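Putative polyketide cyclase (Pseudomonas putida KT2440, PDB 3F7X) is of unknown function but is probably a polyketide cyclase-like protein of the SnoaL-like family that may bind a small organic molecule in a pocket. Local coordinates at residues K71-D82 and F98-E109. Sequence-based numbering, arbitrary orientation.
Sequences KMNRCYRERLAD and FTVHGQYLADDE. With EDO (1,2-ethanediol), chain E; EDO (1,2-ethanediol), chain I.
Leu80 sits over one face of the Phe98 ring, its CD1 methyl making a CH-pi contact 4.0 Å from the ring centroid and 18° off the normal. Its other methyl, CD2, lies 3.8 Å from Val100 CG2, and that valine methyl also meets the edge of the Phe98 ring. Tyr30 and Phe33 of helix 22-35 pack on Leu80 from outside the pair. Further along the same face, Val100 CG1 touches the carboxylate carbon of Glu78, whose OE2 is hydrogen-bonded to Tyr119. Opposite Glu78 is Gly102, where the two strands come closest, the CA atoms of Glu78 and Gly102 4.2 Å apart.

Leu80, Phe98, Val100, Glu78 and Gly102 lie on an antiparallel hairpin, strands 76-87 and 93-104, at one margin of the curved sheet of the SnoaL-like alpha+beta fold. Paired N-H and C=O groups join Arg77 to Gln103, Arg79 to His101 and Ala81 to Thr99. On the other face the Arg79 guanidinium lies flat on the His101 imidazole, planes 21° apart, with NH2 over CG.

Where helix 62-75 runs into its strand, Tyr76 and Tyr104 lie side by side, near parallel but slid so far that the rings barely overlap. The Tyr76 hydroxyl donates to the anti lone pair of Asp108 OD2 at 2.6 Å, ring and carboxylate planes 77° apart. In one conformer of its side chain, Lys71 forms a salt bridge through NZ with Asp108 OD1, which also accepts Glu109 N from above the carboxylate plane. An alanine here removes the carboxylate of Asp108, and the Tyr76 hydroxyl would probably lose this acceptor and the Lys71 ammonium its charged partner, leaving the lysine chain freer to swing. In that same conformer, water 1 links Lys71 NZ to Asp107 O.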
ATOM      1  N   LYS A  71       9.096   0.260 -20.383  1.00 11.52           N
ATOM      2  CA  LYS A  71       7.939  -0.565 -20.723  0.50 13.42           C
ATOM      3  C   LYS A  71       6.661   0.142 -20.329  1.00 11.70           C
ATOM      4  O   LYS A  71       5.690   0.166 -21.079  1.00 13.17           O
ATOM      5  CB  LYS A  71       8.021  -1.929 -20.062  0.50 15.49           C
ATOM      6  CG  LYS A  71       6.906  -2.899 -20.533  0.50 18.62           C
ATOM      7  CD  LYS A  71       7.176  -3.558 -21.909  0.50 23.59           C
ATOM      8  CE  LYS A  71       5.881  -4.070 -22.617  0.50 25.45           C
ATOM      9  NZ  LYS A  71       5.125  -5.181 -21.931  0.50 22.07           N
HETATM   10  N   MSE A  72       6.652   0.736 -19.147  1.00 11.70           N
HETATM   11  CA  MSE A  72       5.467   1.435 -18.691  0.50 13.58           C
HETATM   12  C   MSE A  72       5.139   2.573 -19.668  1.00 12.54           C
HETATM   13  O   MSE A  72       3.971   2.791 -20.025  1.00 15.02           O
HETATM   14  CB  MSE A  72       5.679   1.946 -17.266  0.50 16.79           C
HETATM   15  CG  MSE A  72       4.407   2.165 -16.499  0.50 21.61           C
HETATM   16 SE   MSE A  72       4.771   2.824 -14.708  0.38 25.46          SE
HETATM   17  CE  MSE A  72       4.474   4.561 -15.293  0.50 14.73           C
ATOM     18  N   ASN A  73       6.162   3.300 -20.098  1.00 11.74           N
ATOM     19  CA  ASN A  73       5.964   4.402 -21.036  1.00 13.12           C
ATOM     20  C   ASN A  73       5.520   3.965 -22.430  1.00 13.83           C
ATOM     21  O   ASN A  73       4.908   4.747 -23.150  1.00 17.40           O
ATOM     22  CB  ASN A  73       7.219   5.288 -21.073  1.00 15.45           C
ATOM     23  CG  ASN A  73       7.447   6.044 -19.761  1.00 17.75           C
ATOM     24  OD1 ASN A  73       6.493   6.291 -19.016  1.00 20.00           O
ATOM     25  ND2 ASN A  73       8.685   6.424 -19.486  1.00 18.29           N
ATOM     26  N   ARG A  74       5.830   2.738 -22.813  1.00 12.00           N
ATOM     27  CA  ARG A  74       5.396   2.117 -24.072  0.50 12.81           C
ATOM     28  C   ARG A  74       3.885   1.856 -24.052  1.00 12.65           C
ATOM     29  O   ARG A  74       3.255   1.827 -25.093  1.00 13.55           O
ATOM     30  CB  ARG A  74       6.183   0.786 -24.259  0.50 14.13           C
ATOM     31  CG  ARG A  74       5.799  -0.156 -25.412  0.50 15.94           C
ATOM     32  CD  ARG A  74       6.249   0.350 -26.728  0.50 16.81           C
ATOM     33  NE  ARG A  74       5.646  -0.449 -27.802  0.50 16.55           N
ATOM     34  CZ  ARG A  74       4.437  -0.182 -28.274  0.50 15.19           C
ATOM     35  NH1 ARG A  74       3.747   0.803 -27.697  0.50  7.28           N
ATOM     36  NH2 ARG A  74       3.910  -0.912 -29.273  0.50 15.88           N
ATOM     37  N   CYS A  75       3.347   1.588 -22.855  1.00 11.63           N
ATOM     38  CA  CYS A  75       2.018   1.016 -22.705  1.00 11.25           C
ATOM     39  C   CYS A  75       0.962   1.861 -21.992  1.00 10.60           C
ATOM     40  O   CYS A  75      -0.207   1.575 -22.159  1.00 11.38           O
ATOM     41  CB  CYS A  75       2.104  -0.339 -21.967  1.00 11.71           C
ATOM     42  SG  CYS A  75       3.069  -1.591 -22.820  1.00 13.66           S
ATOM     43  N   TYR A  76       1.359   2.847 -21.188  1.00 10.79           N
ATOM     44  CA  TYR A  76       0.437   3.611 -20.367  1.00 10.71           C
ATOM     45  C   TYR A  76       0.833   5.069 -20.352  1.00 11.20           C
ATOM     46  O   TYR A  76       2.005   5.418 -20.474  1.00 12.36           O
ATOM     47  CB  TYR A  76       0.502   3.170 -18.910  1.00 11.73           C
ATOM     48  CG  TYR A  76       0.363   1.666 -18.673  1.00 11.15           C
ATOM     49  CD1 TYR A  76      -0.875   1.075 -18.529  1.00 12.33           C
ATOM     50  CD2 TYR A  76       1.468   0.844 -18.611  1.00 12.56           C
ATOM     51  CE1 TYR A  76      -1.007  -0.277 -18.318  1.00 13.77           C
ATOM     52  CE2 TYR A  76       1.349  -0.505 -18.364  1.00 13.32           C
ATOM     53  CZ  TYR A  76       0.124  -1.060 -18.235  1.00 12.08           C
ATOM     54  OH  TYR A  76       0.034  -2.412 -18.027  1.00 13.90           O
ATOM     55  N   ARG A  77      -0.164   5.926 -20.112  1.00 10.02           N
ATOM     56  CA  ARG A  77       0.133   7.278 -19.662  0.50 10.05           C
ATOM     57  C   ARG A  77      -0.702   7.527 -18.423  1.00 10.89           C
ATOM     58  O   ARG A  77      -1.890   7.245 -18.388  1.00 11.30           O
ATOM     59  CB  ARG A  77      -0.137   8.293 -20.773  0.50 10.99           C
ATOM     60  CG  ARG A  77       0.031   9.711 -20.438  0.50 14.39           C
ATOM     61  CD  ARG A  77      -0.495  10.612 -21.603  0.50 18.86           C
ATOM     62  NE  ARG A  77      -0.157  10.036 -22.920  0.50 20.39           N
ATOM     63  CZ  ARG A  77       0.970  10.283 -23.584  0.50 22.51           C
ATOM     64  NH1 ARG A  77       1.840  11.164 -23.085  0.50 28.76           N
ATOM     65  NH2 ARG A  77       1.227   9.667 -24.751  0.50 17.11           N
ATOM     66  N   GLU A  78      -0.012   7.976 -17.375  1.00 11.24           N
ATOM     67  CA  GLU A  78      -0.664   8.203 -16.084  1.00  9.54           C
ATOM     68  C   GLU A  78      -0.349   9.576 -15.548  1.00 10.32           C
ATOM     69  O   GLU A  78       0.729  10.116 -15.758  1.00 11.57           O
ATOM     70  CB  GLU A  78      -0.229   7.162 -15.066  1.00 10.13           C
ATOM     71  CG  GLU A  78      -0.720   5.770 -15.414  1.00 11.30           C
ATOM     72  CD  GLU A  78      -0.394   4.706 -14.405  1.00 11.11           C
ATOM     73  OE1 GLU A  78       0.393   4.966 -13.449  1.00 14.19           O
ATOM     74  OE2 GLU A  78      -0.961   3.596 -14.546  1.00 11.19           O
ATOM     75  N   ARG A  79      -1.341  10.124 -14.841  1.00  9.93           N
ATOM     76  CA  ARG A  79      -1.228  11.338 -14.069  1.00 10.22           C
ATOM     77  C   ARG A  79      -1.718  11.023 -12.670  1.00  9.79           C
ATOM     78  O   ARG A  79      -2.804  10.461 -12.498  1.00 11.06           O
ATOM     79  CB  ARG A  79      -2.119  12.448 -14.670  1.00 12.81           C
ATOM     80  CG  ARG A  79      -2.234  13.661 -13.834  1.00 14.51           C
ATOM     81  CD  ARG A  79      -3.077  14.696 -14.522  1.00 16.87           C
ATOM     82  NE  ARG A  79      -4.450  14.272 -14.824  1.00 18.69           N
ATOM     83  CZ  ARG A  79      -5.480  14.331 -13.970  1.00 17.90           C
ATOM     84  NH1 ARG A  79      -5.329  14.838 -12.753  1.00 18.04           N
ATOM     85  NH2 ARG A  79      -6.654  13.902 -14.382  1.00 20.20           N
ATOM     86  N   LEU A  80      -0.932  11.424 -11.668  1.00 10.51           N
ATOM     87  CA  LEU A  80      -1.301  11.171 -10.291  1.00 11.93           C
ATOM     88  C   LEU A  80      -1.853  12.434  -9.679  1.00 13.07           C
ATOM     89  O   LEU A  80      -1.210  13.490  -9.804  1.00 16.88           O
ATOM     90  CB  LEU A  80      -0.122  10.734  -9.500  1.00 13.95           C
ATOM     91  CG  LEU A  80       0.656   9.619 -10.084  1.00 14.65           C
ATOM     92  CD1 LEU A  80       1.802   9.214  -9.119  1.00 21.20           C
ATOM     93  CD2 LEU A  80      -0.174   8.388 -10.493  1.00 15.24           C
ATOM     94  N   ALA A  81      -3.003  12.341  -9.055  1.00 11.06           N
ATOM     95  CA  ALA A  81      -3.712  13.449  -8.457  1.00 11.62           C
ATOM     96  C   ALA A  81      -3.849  13.233  -6.969  1.00 10.70           C
ATOM     97  O   ALA A  81      -3.694  12.112  -6.471  1.00 10.53           O
ATOM     98  CB  ALA A  81      -5.095  13.591  -9.108  1.00 14.71           C
ATOM     99  N   ASP A  82      -4.124  14.308  -6.263  1.00 11.19           N
ATOM    100  CA  ASP A  82      -4.467  14.182  -4.849  0.50 10.53           C
ATOM    101  C   ASP A  82      -3.307  13.547  -4.063  1.00  9.78           C
ATOM    102  O   ASP A  82      -3.555  12.741  -3.181  1.00 11.46           O
ATOM    103  CB  ASP A  82      -5.743  13.327  -4.676  0.50 12.07           C
ATOM    104  CG  ASP A  82      -6.852  13.673  -5.656  0.50 14.29           C
ATOM    105  OD1 ASP A  82      -7.210  14.865  -5.787  0.50 15.70           O
ATOM    106  OD2 ASP A  82      -7.409  12.722  -6.245  0.50 15.23           O
ATOM    107  N   PHE A  98      -2.430   8.511  -3.439  1.00  8.26           N
ATOM    108  CA  PHE A  98      -2.825   9.314  -4.573  1.00  8.56           C
ATOM    109  C   PHE A  98      -3.867   8.587  -5.402  1.00  8.36           C
ATOM    110  O   PHE A  98      -4.166   7.403  -5.196  1.00  9.25           O
ATOM    111  CB  PHE A  98      -1.586   9.675  -5.417  1.00  8.82           C
ATOM    112  CG  PHE A  98      -0.682   8.519  -5.708  1.00  8.99           C
ATOM    113  CD1 PHE A  98      -0.909   7.686  -6.771  1.00  9.64           C
ATOM    114  CD2 PHE A  98       0.377   8.259  -4.880  1.00 11.02           C
ATOM    115  CE1 PHE A  98      -0.086   6.616  -7.008  1.00 10.20           C
ATOM    116  CE2 PHE A  98       1.189   7.171  -5.107  1.00 11.18           C
ATOM    117  CZ  PHE A  98       0.964   6.348  -6.160  1.00 10.46           C
ATOM    118  N   THR A  99      -4.397   9.315  -6.373  1.00  8.72           N
ATOM    119  CA  THR A  99      -5.354   8.775  -7.339  1.00  9.59           C
ATOM    120  C   THR A  99      -4.677   8.726  -8.698  1.00  9.40           C
ATOM    121  O   THR A  99      -4.195   9.742  -9.209  1.00 10.39           O
ATOM    122  CB  THR A  99      -6.623   9.621  -7.441  1.00 10.89           C
ATOM    123  OG1 THR A  99      -7.201   9.713  -6.151  1.00 15.13           O
ATOM    124  CG2 THR A  99      -7.612   8.968  -8.407  1.00 13.38           C
ATOM    125  N   VAL A 100      -4.631   7.540  -9.278  1.00  8.75           N
ATOM    126  CA  VAL A 100      -4.103   7.330 -10.619  1.00  9.48           C
ATOM    127  C   VAL A 100      -5.182   7.598 -11.661  1.00  9.20           C
ATOM    128  O   VAL A 100      -6.233   6.993 -11.623  1.00 10.68           O
ATOM    129  CB  VAL A 100      -3.578   5.900 -10.797  1.00  9.72           C
ATOM    130  CG1 VAL A 100      -3.031   5.715 -12.208  1.00 11.26           C
ATOM    131  CG2 VAL A 100      -2.521   5.557  -9.741  1.00 12.03           C
ATOM    132  N   HIS A 101      -4.888   8.520 -12.570  1.00  9.34           N
ATOM    133  CA  HIS A 101      -5.682   8.763 -13.768  1.00  9.55           C
ATOM    134  C   HIS A 101      -4.860   8.279 -14.949  1.00 11.01           C
ATOM    135  O   HIS A 101      -3.819   8.835 -15.238  1.00 12.79           O
ATOM    136  CB  HIS A 101      -5.984  10.250 -13.953  1.00 11.11           C
ATOM    137  CG  HIS A 101      -6.844  10.807 -12.880  1.00 11.29           C
ATOM    138  ND1 HIS A 101      -8.206  10.940 -13.019  1.00 13.21           N
ATOM    139  CD2 HIS A 101      -6.550  11.176 -11.615  1.00 12.35           C
ATOM    140  CE1 HIS A 101      -8.707  11.415 -11.888  1.00 12.94           C
ATOM    141  NE2 HIS A 101      -7.723  11.571 -11.026  1.00 12.25           N
ATOM    142  N   GLY A 102      -5.313   7.244 -15.629  1.00 10.25           N
ATOM    143  CA  GLY A 102      -4.489   6.625 -16.664  1.00 10.24           C
ATOM    144  C   GLY A 102      -5.227   6.346 -17.943  1.00 10.72           C
ATOM    145  O   GLY A 102      -6.467   6.327 -18.001  1.00 10.91           O
ATOM    146  N   GLN A 103      -4.438   6.082 -18.968  1.00 10.31           N
ATOM    147  CA  GLN A 103      -4.935   5.595 -20.232  1.00 10.34           C
ATOM    148  C   GLN A 103      -4.031   4.427 -20.673  1.00  9.96           C
ATOM    149  O   GLN A 103      -2.821   4.534 -20.605  1.00 10.09           O
ATOM    150  CB  GLN A 103      -4.902   6.695 -21.300  1.00 12.14           C
ATOM    151  CG  GLN A 103      -5.662   6.275 -22.564  1.00 14.16           C
ATOM    152  CD  GLN A 103      -5.900   7.370 -23.573  1.00 17.25           C
ATOM    153  OE1 GLN A 103      -5.163   8.342 -23.649  1.00 18.31           O
ATOM    154  NE2 GLN A 103      -6.925   7.190 -24.378  1.00 19.54           N
ATOM    155  N   TYR A 104      -4.668   3.332 -21.080  1.00  9.63           N
ATOM    156  CA  TYR A 104      -3.967   2.109 -21.494  1.00  9.78           C
ATOM    157  C   TYR A 104      -3.798   2.153 -23.009  1.00  9.89           C
ATOM    158  O   TYR A 104      -4.778   2.079 -23.760  1.00 12.19           O
ATOM    159  CB  TYR A 104      -4.791   0.912 -21.039  1.00 10.45           C
ATOM    160  CG  TYR A 104      -4.147  -0.442 -21.148  1.00 10.41           C
ATOM    161  CD1 TYR A 104      -2.773  -0.608 -21.223  1.00 10.64           C
ATOM    162  CD2 TYR A 104      -4.925  -1.588 -21.133  1.00 11.51           C
ATOM    163  CE1 TYR A 104      -2.223  -1.880 -21.330  1.00 10.71           C
ATOM    164  CE2 TYR A 104      -4.381  -2.849 -21.217  1.00 11.38           C
ATOM    165  CZ  TYR A 104      -3.020  -3.009 -21.322  1.00 10.50           C
ATOM    166  OH  TYR A 104      -2.428  -4.264 -21.421  1.00 12.29           O
ATOM    167  N   LEU A 105      -2.547   2.370 -23.417  1.00  9.68           N
ATOM    168  CA  LEU A 105      -2.231   2.730 -24.818  1.00 10.13           C
ATOM    169  C   LEU A 105      -1.848   1.566 -25.707  1.00  9.56           C
ATOM    170  O   LEU A 105      -2.116   1.637 -26.905  1.00 11.05           O
ATOM    171  CB  LEU A 105      -1.086   3.756 -24.865  1.00 11.89           C
ATOM    172  CG  LEU A 105      -1.268   5.021 -24.039  1.00 13.75           C
ATOM    173  CD1 LEU A 105      -0.073   5.955 -24.129  1.00 16.67           C
ATOM    174  CD2 LEU A 105      -2.579   5.649 -24.438  1.00 15.55           C
ATOM    175  N   ALA A 106      -1.150   0.571 -25.164  1.00 10.46           N
ATOM    176  CA  ALA A 106      -0.613  -0.516 -25.960  1.00 11.03           C
ATOM    177  C   ALA A 106      -0.530  -1.730 -25.059  1.00 10.88           C
ATOM    178  O   ALA A 106      -0.261  -1.640 -23.879  1.00 11.57           O
ATOM    179  CB  ALA A 106       0.748  -0.156 -26.589  1.00 11.89           C
ATOM    180  N   ASP A 107      -0.761  -2.903 -25.645  1.00 12.56           N
ATOM    181  CA  ASP A 107      -0.843  -4.146 -24.888  1.00 12.76           C
ATOM    182  C   ASP A 107       0.396  -4.341 -24.067  1.00 12.09           C
ATOM    183  O   ASP A 107       1.534  -4.306 -24.599  1.00 14.03           O
ATOM    184  CB  ASP A 107      -0.936  -5.328 -25.851  1.00 13.35           C
ATOM    185  CG  ASP A 107      -2.218  -5.407 -26.609  1.00 14.73           C
ATOM    186  OD1 ASP A 107      -3.134  -4.573 -26.466  1.00 15.35           O
ATOM    187  OD2 ASP A 107      -2.299  -6.387 -27.421  1.00 17.76           O
ATOM    188  N   ASP A 108       0.206  -4.612 -22.793  1.00 11.50           N
ATOM    189  CA  ASP A 108       1.276  -5.001 -21.885  1.00 11.47           C
ATOM    190  C   ASP A 108       1.201  -6.524 -21.681  1.00 13.11           C
ATOM    191  O   ASP A 108       0.136  -7.154 -21.805  1.00 15.96           O
ATOM    192  CB  ASP A 108       1.134  -4.221 -20.587  1.00 11.76           C
ATOM    193  CG  ASP A 108       2.351  -4.283 -19.696  1.00 13.13           C
ATOM    194  OD1 ASP A 108       3.413  -4.809 -20.091  1.00 14.58           O
ATOM    195  OD2 ASP A 108       2.245  -3.737 -18.559  1.00 14.95           O
ATOM    196  N   GLU A 109       2.349  -7.118 -21.423  1.00 13.32           N
ATOM    197  CA  GLU A 109       2.444  -8.576 -21.420  1.00 14.60           C
ATOM    198  C   GLU A 109       1.676  -9.204 -20.249  1.00 15.13           C
ATOM    199  O   GLU A 109       1.755  -8.751 -19.101  1.00 15.71           O
ATOM    200  CB  GLU A 109       3.896  -9.026 -21.383  1.00 17.65           C
ATOM    201  CG  GLU A 109       4.657  -8.526 -22.598  1.00 19.22           C
ATOM    202  CD  GLU A 109       5.810  -9.402 -22.971  1.00 17.51           C
ATOM    203  OE1 GLU A 109       5.570 -10.529 -23.378  1.00 21.52           O
ATOM    204  OE2 GLU A 109       6.946  -8.966 -22.816  1.00 27.73           O
TER
HETATM  205  C1  EDO E 136       3.509   8.143 -16.241  1.00 18.70           C
HETATM  206  O1  EDO E 136       2.950   8.002 -17.573  1.00 15.49           O
HETATM  207  C2  EDO E 136       5.027   8.063 -16.137  1.00 19.45           C
HETATM  208  O2  EDO E 136       5.634   9.286 -16.600  1.00 25.33           O
HETATM  209  C1  EDO I 140      -7.179   8.351  -1.579  1.00 34.68           C
HETATM  210  O1  EDO I 140      -7.903   9.593  -1.471  1.00 42.20           O
HETATM  211  C2  EDO I 140      -6.714   8.161  -3.011  1.00 27.28           C
HETATM  212  O2  EDO I 140      -6.269   9.436  -3.505  1.00 22.16           O
HETATM  213  O   HOH W   1       3.831  -5.823 -24.436  1.00 17.60           O
HETATM  214  O   HOH W   2      -8.518  12.722  -8.656  1.00 19.24           O